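Local coordinates for exocyst complex component EXO70 (Saccharomyces cerevisiae, PDB 2B1E), which takes part in tethering secretory vesicles to sites of exocytosis as a subunit of the exocyst complex and helps that complex assemble, at residues F242-F247 against R321-Y326; L367-I372 against L435-E440; L423-V428 against R444-K449. All coordinates share one frame; numbering follows the deposited sequence.

Contact 1 (F242-F247 against R321-Y326); sequences FGFFSF and RKFSEY
Phe244 drives the edge of its ring into the face of Phe323, and the two form an edge-to-face aromatic pair. The centroids are 4.8 Å apart and the planes stand at 71°. Phe244 CE2 sits over the centre of the Phe323 ring, 3.6 Å above its plane. On the other side of the contact, Phe244 CB lies over a face of Tyr326, 3.9 Å from the ring centroid, in a CH-pi contact. Phe244 CG is anti to its carbonyl carbon (chi1 -70°), which carries the ring past Tyr326 to Phe323. Phe247 adds the next aromatic group: its CD2 lies 3.6 Å from Tyr326 CD1, and these two rings meet obliquely. Phe247 and Phe323 are buried, and Leu285 of helix 268-299 and Cys330 of helix 327-333 pack around this part. The margin is looser. Lys322 is partly exposed and sends its amine off to Ser318 in a weak hydrogen bond. Tyr326, also partly exposed, makes a cation-pi contact with Lys175. A serine in place of Tyr326 would probably leave Phe244 CB and Phe247 CD2 without the ring they pack on and cost Lys175 its cation-pi partner. No hydrogen bond joins the two segments. The cluster ties the region where helix 245-259 begins to the last turn of helix 311-323 and the residues that follow by aromatic and apolar packing, which implies that ring shape and fit hold this contact.

Contact 2 (L367-I372 against L435-E440); sequences LLSCFI and LMLAGE
Water 1 bridges the two segments between Ser369 OG and Ala438 O, with a hydrogen bond of 2.8 Å to Ser369 OG. It donates a bond of the same length to Ala438 O. This is helix-to-turn packing in the all-helical C-terminal region of the protein: helix 364-391 lies against the end of the short helix 433-436 and the turn that leads, through the N-cap residue Gly439, into helix 440-473. The backbones come close here, with Ser369 CA and Leu437 CA 5.2 Å apart. A residue as small as serine is consistent with this close approach. Its OG is anti to the backbone N (chi1 175°) and meets the water, while its CB lies 3.5 Å from Met436 O. Apolar groups pack beside the water site. Leu437 brings its CD2 branch up to Ile372, 3.9 Å from the CB of that residue and almost as near to its CG2. This end of the contact is buried, and His442 of helix 440-473 also touches Leu437. At the other end, Met436 turns at its last torsion (chi3 112°) to direct the methyl group at Leu368. Lys327 and Cys330 of helix 327-333 reach Met436 and Leu368 respectively. The methyl contact is tight, with Met436 CE only 3.4 Å from Leu368 CD2.

Contact 3 (L423-V428 against R444-K449); sequences LVEQIV and RLERLK
Glu425 and Lys449 form the salt bridge that joins the two helices, with Lys449 NZ donating to Glu425 OE1 at 2.9 Å. The oxygen accepts on its syn lone pair, the side of OE2. The same ammonium group also donates to Glu446 OE2, at 2.8 Å. That second bond stays within segment 444-449. It meets Glu446 OE2 on the syn side, but 23° out of the carboxylate plane. Lys449 therefore has two carboxylate acceptors, one on each helix. Glu425 reaches across with CG anti to the backbone N (chi1 177°) and an extended chain. Glu446 begins by pointing away, and the bend at chi2 brings its carboxylate back to the amine. Glu425 OE2 and Glu446 OE2 come within 3.8 Å of each other. These like charges would repel, but the shared ammonium probably offsets much of that. Beside the charges the apolar packing is light: Val424 CG1 and Leu445 CD1 approach to 4.5 Å. The helix segments run antiparallel at 162°, with axes 12.0 Å apart, and the long Glu425 and Lys449 side chains bridge much of that distance. Elsewhere on segment 444-449, Arg444 forms salt bridges with Asp374 and Asp377 of helix 364-391. Arg444 NE is also hydrogen-bonded to Thr353 OG1, and Arg447 NH2 to Thr353 O. Met317 and Thr313 of helix 311-323 touch Val424. The chemistry implies that at this point the two helices are probably linked chiefly by one buried lysine shared between two glutamates.

Overall arrangement
Following the chain, contact 1 comes first. It joins residues 242-247 to residues 321-326 and closes a loop that includes helix 268-299. It is complete before the other two begin. Contact 2 opens on helix 364-391, and contact 3 opens on helix 410-429. Contact 2 then closes at 435-440, before contact 3 closes on helix 440-473, so these two cross. Their centres are 12 Å apart, and Cys370 and Leu437 of contact 2 pack on Arg444 and Val428 of contact 3. Contact 1 touches both, through Ser324 on Met436 and Arg321 on Ile427. Together they tie helices that are not next in sequence within the Exo70 C-terminal family region.

Contact 1 (F242-F247 against R321-Y326)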
loop_
_atom_site.group_PDB
_atom_site.type_symbol
_atom_site.label_atom_id
_atom_site.label_comp_id
_atom_site.label_asym_id
_atom_site.label_seq_id
_atom_site.Cartn_x
_atom_site.Cartn_y
_atom_site.Cartn_z
ATOM N N PHE A 242 9.402 8.760 0.447
ATOM C CA PHE A 242 10.056 8.301 -0.772
ATOM C C PHE A 242 9.073 7.680 -1.758
ATOM O O PHE A 242 9.257 7.789 -2.971
ATOM C CB PHE A 242 11.150 7.283 -0.439
ATOM C CG PHE A 242 12.407 7.898 0.103
ATOM C CD1 PHE A 242 13.130 8.817 -0.656
ATOM C CD2 PHE A 242 12.876 7.556 1.370
ATOM C CE1 PHE A 242 14.303 9.387 -0.162
ATOM C CE2 PHE A 242 14.049 8.121 1.876
ATOM C CZ PHE A 242 14.764 9.039 1.108
ATOM N N GLY A 243 8.034 7.032 -1.238
ATOM C CA GLY A 243 7.053 6.405 -2.106
ATOM C C GLY A 243 6.141 5.431 -1.382
ATOM O O GLY A 243 4.970 5.289 -1.733
ATOM N N PHE A 244 6.676 4.748 -0.377
ATOM C CA PHE A 244 5.888 3.793 0.392
ATOM C C PHE A 244 4.943 4.538 1.321
ATOM O O PHE A 244 4.085 3.935 1.965
ATOM C CB PHE A 244 6.808 2.881 1.206
ATOM C CG PHE A 244 7.592 1.914 0.366
ATOM C CD1 PHE A 244 8.901 1.591 0.696
ATOM C CD2 PHE A 244 7.019 1.325 -0.756
ATOM C CE1 PHE A 244 9.628 0.698 -0.083
ATOM C CE2 PHE A 244 7.739 0.430 -1.540
ATOM C CZ PHE A 244 9.045 0.117 -1.203
ATOM N N PHE A 245 5.108 5.856 1.386
ATOM C CA PHE A 245 4.255 6.678 2.228
ATOM C C PHE A 245 2.828 6.609 1.704
ATOM O O PHE A 245 1.869 6.799 2.453
ATOM C CB PHE A 245 4.735 8.131 2.227
ATOM C CG PHE A 245 3.906 9.038 3.091
ATOM C CD1 PHE A 245 3.720 8.751 4.441
ATOM C CD2 PHE A 245 3.302 10.171 2.557
ATOM C CE1 PHE A 245 2.947 9.575 5.242
ATOM C CE2 PHE A 245 2.524 11.004 3.356
ATOM C CZ PHE A 245 2.346 10.704 4.701
ATOM N N SER A 246 2.699 6.332 0.412
ATOM C CA SER A 246 1.395 6.230 -0.223
ATOM C C SER A 246 0.523 5.197 0.487
ATOM O O SER A 246 -0.696 5.353 0.562
ATOM C CB SER A 246 1.556 5.849 -1.694
ATOM O OG SER A 246 2.223 4.610 -1.825
ATOM N N PHE A 247 1.143 4.143 1.006
ATOM C CA PHE A 247 0.392 3.111 1.714
ATOM C C PHE A 247 -0.295 3.701 2.942
ATOM O O PHE A 247 -1.416 3.312 3.280
ATOM C CB PHE A 247 1.311 1.962 2.147
ATOM C CG PHE A 247 1.821 1.121 1.008
ATOM C CD1 PHE A 247 0.961 0.686 0.002
ATOM C CD2 PHE A 247 3.157 0.727 0.963
ATOM C CE1 PHE A 247 1.422 -0.133 -1.030
ATOM C CE2 PHE A 247 3.627 -0.090 -0.063
ATOM C CZ PHE A 247 2.758 -0.521 -1.061
ATOM N N ARG A 321 12.679 -5.808 -0.036
ATOM C CA ARG A 321 12.828 -5.867 1.414
ATOM C C ARG A 321 12.017 -4.754 2.066
ATOM O O ARG A 321 11.463 -4.930 3.150
ATOM C CB ARG A 321 14.305 -5.715 1.793
ATOM C CG ARG A 321 14.609 -5.865 3.286
ATOM C CD ARG A 321 14.266 -7.261 3.774
ATOM N NE ARG A 321 14.997 -7.631 4.986
ATOM C CZ ARG A 321 14.672 -7.257 6.219
ATOM N NH1 ARG A 321 13.608 -6.488 6.438
ATOM N NH2 ARG A 321 15.419 -7.654 7.241
ATOM N N LYS A 322 11.951 -3.607 1.400
ATOM C CA LYS A 322 11.202 -2.475 1.926
ATOM C C LYS A 322 9.712 -2.703 1.688
ATOM O O LYS A 322 8.876 -2.341 2.519
ATOM C CB LYS A 322 11.660 -1.179 1.256
ATOM C CG LYS A 322 13.157 -0.912 1.385
ATOM C CD LYS A 322 13.552 0.420 0.762
ATOM C CE LYS A 322 15.064 0.552 0.647
ATOM N NZ LYS A 322 15.756 0.364 1.954
ATOM N N PHE A 323 9.390 -3.308 0.549
ATOM C CA PHE A 323 8.010 -3.618 0.193
ATOM C C PHE A 323 7.416 -4.529 1.265
ATOM O O PHE A 323 6.280 -4.340 1.693
ATOM C CB PHE A 323 7.966 -4.338 -1.156
ATOM C CG PHE A 323 7.648 -3.450 -2.321
ATOM C CD1 PHE A 323 6.333 -3.104 -2.610
ATOM C CD2 PHE A 323 8.663 -2.977 -3.149
ATOM C CE1 PHE A 323 6.030 -2.300 -3.708
ATOM C CE2 PHE A 323 8.370 -2.172 -4.252
ATOM C CZ PHE A 323 7.051 -1.833 -4.532
ATOM N N SER A 324 8.203 -5.510 1.697
ATOM C CA SER A 324 7.772 -6.474 2.707
ATOM C C SER A 324 7.574 -5.868 4.092
ATOM O O SER A 324 6.955 -6.487 4.955
ATOM C CB SER A 324 8.779 -7.624 2.809
ATOM O OG SER A 324 9.980 -7.205 3.438
ATOM N N GLU A 325 8.105 -4.671 4.318
ATOM C CA GLU A 325 7.954 -4.024 5.616
ATOM C C GLU A 325 6.580 -3.368 5.696
ATOM O O GLU A 325 6.146 -2.921 6.760
ATOM C CB GLU A 325 9.060 -2.984 5.829
ATOM C CG GLU A 325 10.465 -3.574 5.797
ATOM C CD GLU A 325 11.552 -2.544 6.070
ATOM O OE1 GLU A 325 11.514 -1.453 5.459
ATOM O OE2 GLU A 325 12.450 -2.832 6.889
ATOM N N TYR A 326 5.902 -3.319 4.555
ATOM C CA TYR A 326 4.567 -2.741 4.455
ATOM C C TYR A 326 3.615 -3.831 3.980
ATOM O O TYR A 326 2.942 -3.682 2.962
ATOM C CB TYR A 326 4.556 -1.582 3.453
ATOM C CG TYR A 326 5.204 -0.310 3.953
ATOM C CD1 TYR A 326 4.428 0.768 4.381
ATOM C CD2 TYR A 326 6.592 -0.175 3.982
ATOM C CE1 TYR A 326 5.021 1.954 4.823
ATOM C CE2 TYR A 326 7.195 1.004 4.423
ATOM C CZ TYR A 326 6.405 2.064 4.842
ATOM O OH TYR A 326 7.000 3.230 5.275
#

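Contact 2 (L367-I372 against L435-E440)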
loop_
_atom_site.group_PDB
_atom_site.type_symbol
_atom_site.label_atom_id
_atom_site.label_comp_id
_atom_site.label_asym_id
_atom_site.label_seq_id
_atom_site.Cartn_x
_atom_site.Cartn_y
_atom_site.Cartn_z
ATOM N N LEU A 367 -1.865 -12.951 -5.095
ATOM C CA LEU A 367 -1.504 -11.883 -6.006
ATOM C C LEU A 367 -0.161 -11.260 -5.634
ATOM O O LEU A 367 0.716 -11.098 -6.484
ATOM C CB LEU A 367 -2.595 -10.817 -6.001
ATOM C CG LEU A 367 -2.603 -9.857 -7.182
ATOM C CD1 LEU A 367 -2.707 -10.645 -8.482
ATOM C CD2 LEU A 367 -3.776 -8.903 -7.038
ATOM N N LEU A 368 -0.005 -10.920 -4.358
ATOM C CA LEU A 368 1.227 -10.310 -3.871
ATOM C C LEU A 368 2.416 -11.262 -3.978
ATOM O O LEU A 368 3.541 -10.829 -4.238
ATOM C CB LEU A 368 1.058 -9.859 -2.419
ATOM C CG LEU A 368 2.257 -9.154 -1.777
ATOM C CD1 LEU A 368 2.593 -7.900 -2.570
ATOM C CD2 LEU A 368 1.936 -8.808 -0.329
ATOM N N SER A 369 2.174 -12.553 -3.761
ATOM C CA SER A 369 3.246 -13.539 -3.865
ATOM C C SER A 369 3.715 -13.588 -5.308
ATOM O O SER A 369 4.913 -13.655 -5.575
ATOM C CB SER A 369 2.768 -14.935 -3.451
ATOM O OG SER A 369 3.795 -15.897 -3.673
ATOM N N CYS A 370 2.758 -13.551 -6.231
ATOM C CA CYS A 370 3.070 -13.595 -7.651
ATOM C C CYS A 370 3.971 -12.416 -8.005
ATOM O O CYS A 370 4.961 -12.573 -8.722
ATOM C CB CYS A 370 1.786 -13.547 -8.485
ATOM S SG CYS A 370 2.029 -13.929 -10.245
ATOM N N PHE A 371 3.628 -11.237 -7.495
ATOM C CA PHE A 371 4.413 -10.033 -7.750
ATOM C C PHE A 371 5.869 -10.203 -7.327
ATOM O O PHE A 371 6.782 -9.850 -8.067
ATOM C CB PHE A 371 3.827 -8.833 -6.998
ATOM C CG PHE A 371 4.712 -7.620 -7.025
ATOM C CD1 PHE A 371 4.917 -6.919 -8.208
ATOM C CD2 PHE A 371 5.385 -7.211 -5.878
ATOM C CE1 PHE A 371 5.781 -5.830 -8.252
ATOM C CE2 PHE A 371 6.256 -6.120 -5.912
ATOM C CZ PHE A 371 6.454 -5.428 -7.103
ATOM N N ILE A 372 6.084 -10.725 -6.124
ATOM C CA ILE A 372 7.441 -10.912 -5.637
ATOM C C ILE A 372 8.168 -11.915 -6.526
ATOM O O ILE A 372 9.311 -11.689 -6.918
ATOM C CB ILE A 372 7.453 -11.424 -4.183
ATOM C CG1 ILE A 372 6.558 -10.532 -3.313
ATOM C CG2 ILE A 372 8.875 -11.442 -3.646
ATOM C CD1 ILE A 372 6.832 -9.049 -3.448
ATOM N N LEU A 435 7.681 -15.353 4.441
ATOM C CA LEU A 435 6.302 -15.722 4.735
ATOM C C LEU A 435 5.336 -15.362 3.617
ATOM O O LEU A 435 4.312 -16.021 3.443
ATOM C CB LEU A 435 5.847 -15.058 6.034
ATOM C CG LEU A 435 6.657 -15.438 7.276
ATOM C CD1 LEU A 435 6.030 -14.794 8.503
ATOM C CD2 LEU A 435 6.689 -16.952 7.431
ATOM N N MET A 436 5.657 -14.321 2.856
ATOM C CA MET A 436 4.786 -13.895 1.767
ATOM C C MET A 436 4.850 -14.851 0.575
ATOM O O MET A 436 3.880 -14.982 -0.173
ATOM C CB MET A 436 5.155 -12.478 1.320
ATOM C CG MET A 436 5.256 -11.475 2.462
ATOM S SD MET A 436 5.630 -9.798 1.908
ATOM C CE MET A 436 4.095 -8.955 2.285
ATOM N N LEU A 437 5.990 -15.517 0.402
ATOM C CA LEU A 437 6.176 -16.457 -0.707
ATOM C C LEU A 437 5.712 -17.860 -0.338
ATOM O O LEU A 437 5.752 -18.777 -1.160
ATOM C CB LEU A 437 7.650 -16.495 -1.120
ATOM C CG LEU A 437 8.171 -15.234 -1.815
ATOM C CD1 LEU A 437 9.690 -15.249 -1.870
ATOM C CD2 LEU A 437 7.569 -15.150 -3.211
ATOM N N ALA A 438 5.264 -18.013 0.903
ATOM C CA ALA A 438 4.787 -19.291 1.413
ATOM C C ALA A 438 4.064 -20.112 0.355
ATOM O O ALA A 438 3.058 -19.677 -0.203
ATOM C CB ALA A 438 3.870 -19.059 2.599
ATOM N N GLY A 439 4.590 -21.301 0.081
ATOM C CA GLY A 439 3.974 -22.177 -0.898
ATOM C C GLY A 439 4.419 -21.965 -2.334
ATOM O O GLY A 439 5.542 -22.310 -2.708
ATOM N N GLU A 440 3.519 -21.405 -3.135
ATOM C CA GLU A 440 3.768 -21.132 -4.549
ATOM C C GLU A 440 5.090 -20.411 -4.815
ATOM O O GLU A 440 5.873 -20.833 -5.666
ATOM C CB GLU A 440 2.612 -20.303 -5.120
ATOM C CG GLU A 440 2.890 -19.704 -6.485
ATOM C CD GLU A 440 2.801 -20.718 -7.602
ATOM O OE1 GLU A 440 3.022 -21.921 -7.342
ATOM O OE2 GLU A 440 2.520 -20.306 -8.748
HETATM O O HOH W 1 2.973 -18.383 -2.653
#

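Contact 3 (L423-V428 against R444-K449)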
loop_
_atom_site.group_PDB
_atom_site.type_symbol
_atom_site.label_atom_id
_atom_site.label_comp_id
_atom_site.label_asym_id
_atom_site.label_seq_id
_atom_site.Cartn_x
_atom_site.Cartn_y
_atom_site.Cartn_z
ATOM N N LEU A 423 22.067 -14.604 -3.061
ATOM C CA LEU A 423 21.781 -13.454 -2.213
ATOM C C LEU A 423 20.263 -13.280 -2.171
ATOM O O LEU A 423 19.698 -12.970 -1.121
ATOM C CB LEU A 423 22.435 -12.177 -2.752
ATOM C CG LEU A 423 22.020 -10.914 -1.982
ATOM C CD1 LEU A 423 22.414 -11.056 -0.519
ATOM C CD2 LEU A 423 22.672 -9.689 -2.586
ATOM N N VAL A 424 19.599 -13.499 -3.305
ATOM C CA VAL A 424 18.142 -13.371 -3.356
ATOM C C VAL A 424 17.465 -14.248 -2.302
ATOM O O VAL A 424 16.567 -13.799 -1.584
ATOM C CB VAL A 424 17.581 -13.768 -4.737
ATOM C CG1 VAL A 424 16.059 -13.914 -4.667
ATOM C CG2 VAL A 424 17.954 -12.723 -5.762
ATOM N N GLU A 425 17.897 -15.500 -2.211
ATOM C CA GLU A 425 17.322 -16.429 -1.246
ATOM C C GLU A 425 17.668 -16.079 0.205
ATOM O O GLU A 425 16.868 -16.312 1.117
ATOM C CB GLU A 425 17.772 -17.853 -1.571
ATOM C CG GLU A 425 17.293 -18.894 -0.587
ATOM C CD GLU A 425 17.141 -20.254 -1.226
ATOM O OE1 GLU A 425 18.069 -20.685 -1.942
ATOM O OE2 GLU A 425 16.089 -20.890 -1.006
ATOM N N GLN A 426 18.852 -15.515 0.412
ATOM C CA GLN A 426 19.287 -15.127 1.746
ATOM C C GLN A 426 18.438 -13.977 2.279
ATOM O O GLN A 426 18.034 -13.974 3.448
ATOM C CB GLN A 426 20.762 -14.711 1.716
ATOM C CG GLN A 426 21.695 -15.824 1.269
ATOM C CD GLN A 426 23.144 -15.396 1.241
ATOM O OE1 GLN A 426 23.473 -14.302 0.783
ATOM N NE2 GLN A 426 24.028 -16.265 1.720
ATOM N N ILE A 427 18.165 -13.003 1.418
ATOM C CA ILE A 427 17.370 -11.845 1.810
ATOM C C ILE A 427 15.895 -12.191 1.988
ATOM O O ILE A 427 15.173 -11.509 2.721
ATOM C CB ILE A 427 17.546 -10.698 0.793
ATOM C CG1 ILE A 427 18.945 -10.100 0.967
ATOM C CG2 ILE A 427 16.465 -9.631 0.984
ATOM C CD1 ILE A 427 19.287 -9.020 -0.020
ATOM N N VAL A 428 15.448 -13.253 1.322
ATOM C CA VAL A 428 14.065 -13.692 1.456
ATOM C C VAL A 428 13.926 -14.395 2.807
ATOM O O VAL A 428 12.988 -14.146 3.557
ATOM C CB VAL A 428 13.671 -14.683 0.334
ATOM C CG1 VAL A 428 12.401 -15.427 0.719
ATOM C CG2 VAL A 428 13.452 -13.931 -0.975
ATOM N N ARG A 444 8.428 -21.606 -6.941
ATOM C CA ARG A 444 8.823 -20.926 -8.173
ATOM C C ARG A 444 10.310 -20.608 -8.102
ATOM O O ARG A 444 11.031 -20.748 -9.093
ATOM C CB ARG A 444 8.032 -19.635 -8.372
ATOM C CG ARG A 444 6.602 -19.857 -8.846
ATOM C CD ARG A 444 5.866 -18.542 -9.078
ATOM N NE ARG A 444 6.497 -17.737 -10.122
ATOM C CZ ARG A 444 6.000 -16.596 -10.591
ATOM N NH1 ARG A 444 4.855 -16.117 -10.111
ATOM N NH2 ARG A 444 6.644 -15.931 -11.541
ATOM N N LEU A 445 10.765 -20.183 -6.925
ATOM C CA LEU A 445 12.172 -19.864 -6.725
ATOM C C LEU A 445 13.019 -21.126 -6.893
ATOM O O LEU A 445 14.152 -21.063 -7.381
ATOM C CB LEU A 445 12.393 -19.277 -5.331
ATOM C CG LEU A 445 13.831 -18.895 -4.979
ATOM C CD1 LEU A 445 14.380 -17.872 -5.973
ATOM C CD2 LEU A 445 13.856 -18.334 -3.571
ATOM N N GLU A 446 12.483 -22.270 -6.480
ATOM C CA GLU A 446 13.227 -23.515 -6.642
ATOM C C GLU A 446 13.289 -23.830 -8.129
ATOM O O GLU A 446 14.317 -24.283 -8.632
ATOM C CB GLU A 446 12.569 -24.666 -5.877
ATOM C CG GLU A 446 12.766 -24.586 -4.367
ATOM C CD GLU A 446 14.235 -24.569 -3.960
ATOM O OE1 GLU A 446 14.964 -25.542 -4.264
ATOM O OE2 GLU A 446 14.667 -23.582 -3.334
ATOM N N ARG A 447 12.193 -23.573 -8.835
ATOM C CA ARG A 447 12.176 -23.827 -10.265
ATOM C C ARG A 447 13.195 -22.927 -10.953
ATOM O O ARG A 447 13.863 -23.348 -11.892
ATOM C CB ARG A 447 10.777 -23.599 -10.852
ATOM C CG ARG A 447 9.825 -24.774 -10.646
ATOM C CD ARG A 447 8.675 -24.747 -11.652
ATOM N NE ARG A 447 7.629 -23.787 -11.307
ATOM C CZ ARG A 447 6.787 -23.933 -10.287
ATOM N NH1 ARG A 447 6.867 -25.000 -9.502
ATOM N NH2 ARG A 447 5.850 -23.020 -10.059
ATOM N N LEU A 448 13.317 -21.688 -10.480
ATOM C CA LEU A 448 14.280 -20.747 -11.050
ATOM C C LEU A 448 15.703 -21.278 -10.887
ATOM O O LEU A 448 16.486 -21.284 -11.839
ATOM C CB LEU A 448 14.199 -19.387 -10.351
ATOM C CG LEU A 448 13.846 -18.141 -11.170
ATOM C CD1 LEU A 448 14.330 -16.915 -10.407
ATOM C CD2 LEU A 448 14.486 -18.183 -12.552
ATOM N N LYS A 449 16.033 -21.720 -9.675
ATOM C CA LYS A 449 17.366 -22.228 -9.391
ATOM C C LYS A 449 17.701 -23.483 -10.184
ATOM O O LYS A 449 18.831 -23.653 -10.632
ATOM C CB LYS A 449 17.524 -22.507 -7.895
ATOM C CG LYS A 449 17.252 -21.287 -7.016
ATOM C CD LYS A 449 17.657 -21.519 -5.560
ATOM C CE LYS A 449 17.023 -22.768 -4.986
ATOM N NZ LYS A 449 17.395 -22.978 -3.556
#